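PDB 5GT5: pectate lyase from Paenibacillus sp. 0602, which cleaves polygalacturonate by eliminative depolymerisation and probably also partly methylated pectin, in an endo mode, probably with calcium as cofactor. Local coordinates for residues T252-A257 and S328-A333. The protein carries 1 engineered substitution. Sequence-based numbering, arbitrary orientation.
Sequences TSDESA and STESNA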
loop_
_atom_site.group_PDB
_atom_site.type_symbol
_atom_site.label_atom_id
_atom_site.label_comp_id
_atom_site.label_asym_id
_atom_site.label_seq_id
_atom_site.Cartn_x
_atom_site.Cartn_y
_atom_site.Cartn_z
ATOM N N THR A 252 -4.714 -20.039 -3.890
ATOM C CA THR A 252 -4.206 -20.899 -4.958
ATOM C C THR A 252 -2.809 -21.394 -4.621
ATOM O O THR A 252 -1.935 -20.608 -4.275
ATOM C CB THR A 252 -4.157 -20.136 -6.273
ATOM O OG1 THR A 252 -5.449 -19.556 -6.540
ATOM C CG2 THR A 252 -3.757 -21.074 -7.443
ATOM N N SER A 253 -2.575 -22.701 -4.760
ATOM C CA SER A 253 -1.300 -23.267 -4.376
ATOM C C SER A 253 -0.138 -22.692 -5.217
ATOM O O SER A 253 -0.214 -22.597 -6.465
ATOM C CB SER A 253 -1.376 -24.784 -4.513
ATOM O OG SER A 253 -0.245 -25.385 -3.951
ATOM N N ASP A 254 0.921 -22.294 -4.507
ATOM C CA ASP A 254 2.223 -21.894 -5.069
ATOM C C ASP A 254 2.165 -20.690 -6.010
ATOM O O ASP A 254 3.045 -20.494 -6.851
ATOM C CB ASP A 254 2.889 -23.081 -5.801
ATOM C CG ASP A 254 3.347 -24.209 -4.871
ATOM O OD1 ASP A 254 3.759 -23.969 -3.702
ATOM O OD2 ASP A 254 3.351 -25.373 -5.356
ATOM N N GLU A 255 1.212 -19.803 -5.802
ATOM C CA GLU A 255 1.199 -18.565 -6.563
ATOM C C GLU A 255 2.167 -17.585 -5.972
ATOM O O GLU A 255 2.183 -17.379 -4.762
ATOM C CB GLU A 255 -0.186 -17.948 -6.466
ATOM C CG GLU A 255 -1.198 -18.504 -7.422
ATOM C CD GLU A 255 -0.835 -18.198 -8.872
ATOM O OE1 GLU A 255 -0.327 -17.080 -9.156
ATOM O OE2 GLU A 255 -1.070 -19.082 -9.723
ATOM N N SER A 256 2.964 -16.944 -6.814
ATOM C CA SER A 256 3.975 -16.028 -6.300
ATOM C C SER A 256 3.399 -14.840 -5.533
ATOM O O SER A 256 4.043 -14.321 -4.595
ATOM C CB SER A 256 4.907 -15.578 -7.451
ATOM O OG SER A 256 4.210 -14.741 -8.365
ATOM N N ALA A 257 2.197 -14.404 -5.892
ATOM C CA ALA A 257 1.553 -13.320 -5.146
ATOM C C ALA A 257 1.250 -13.669 -3.681
ATOM O O ALA A 257 1.026 -12.790 -2.869
ATOM C CB ALA A 257 0.290 -12.857 -5.860
ATOM N N SER A 328 0.011 -23.060 8.691
ATOM C CA SER A 328 0.953 -22.381 7.814
ATOM C C SER A 328 1.405 -23.359 6.745
ATOM O O SER A 328 1.831 -24.474 7.071
ATOM C CB SER A 328 2.190 -21.935 8.595
ATOM O OG SER A 328 3.019 -21.147 7.735
ATOM N N THR A 329 1.303 -22.940 5.477
ATOM C CA THR A 329 1.681 -23.814 4.364
ATOM C C THR A 329 2.537 -23.067 3.361
ATOM O O THR A 329 2.551 -21.830 3.312
ATOM C CB THR A 329 0.452 -24.411 3.610
ATOM O OG1 THR A 329 -0.203 -23.378 2.840
ATOM C CG2 THR A 329 -0.555 -25.080 4.564
ATOM N N GLU A 330 3.227 -23.854 2.532
ATOM C CA GLU A 330 3.871 -23.323 1.336
ATOM C C GLU A 330 4.793 -22.155 1.656
ATOM O O GLU A 330 4.731 -21.085 1.051
ATOM C CB GLU A 330 2.839 -22.937 0.245
ATOM C CG GLU A 330 1.943 -24.123 -0.151
ATOM C CD GLU A 330 0.834 -23.785 -1.126
ATOM O OE1 GLU A 330 0.895 -22.719 -1.755
ATOM O OE2 GLU A 330 -0.125 -24.583 -1.226
ATOM N N SER A 331 5.655 -22.382 2.631
ATOM C CA SER A 331 6.696 -21.426 3.016
ATOM C C SER A 331 6.183 -20.145 3.654
ATOM O O SER A 331 6.937 -19.189 3.846
ATOM C CB SER A 331 7.612 -21.080 1.828
ATOM O OG SER A 331 8.212 -22.268 1.335
ATOM N N ASN A 332 4.909 -20.139 4.022
ATOM C CA ASN A 332 4.378 -19.037 4.797
ATOM C C ASN A 332 4.960 -18.966 6.214
ATOM O O ASN A 332 5.605 -19.921 6.673
ATOM C CB ASN A 332 2.902 -19.302 4.921
ATOM N N ALA A 333 4.696 -17.869 6.911
ATOM C CA ALA A 333 5.118 -17.692 8.310
ATOM C C ALA A 333 3.894 -17.299 9.141
ATOM O O ALA A 333 3.242 -16.286 8.826
ATOM C CB ALA A 333 6.175 -16.618 8.421
#
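Ser253 meets the carboxylate of Glu330 through its hydroxyl: a chi1 of -170°, anti to the backbone N, swings OG out to Glu330 OE2, to which it donates at 2.8 Å. The next residue supplies a backbone donor. Asp254 N lies 2.8 Å from Glu330 OE1, with a fairly straight N-H...O angle of 162°, and both donors approach from above the carboxylate plane, the hydroxyl at 56° out of it. Ser253 and Asp254 are the central residues of a type II turn from Thr252 to Glu255, whereas Glu330 belongs to a type I' turn from Thr329 to Asn332 at the end of strand 324-329; its chain, extended beyond CG, spans between the loops. The Asp254 side chain crosses that of Glu330 roughly perpendicularly, leaving OD1 3.7 Å from Glu330 OE1, a close approach of like charges. Arg281, on the adjacent parallel strand 279-281, forms a salt bridge with Glu330 OE2 and probably offsets part of this repulsion. An alanine here would probably leave Ser253 OG, Asp254 N and Arg281 without this partner. On this parallel beta-helix of polysaccharide lyase family 1, three donors on the carboxylate of the buried Glu330 probably favour its charged form and limit its rotation, holding the two turns together.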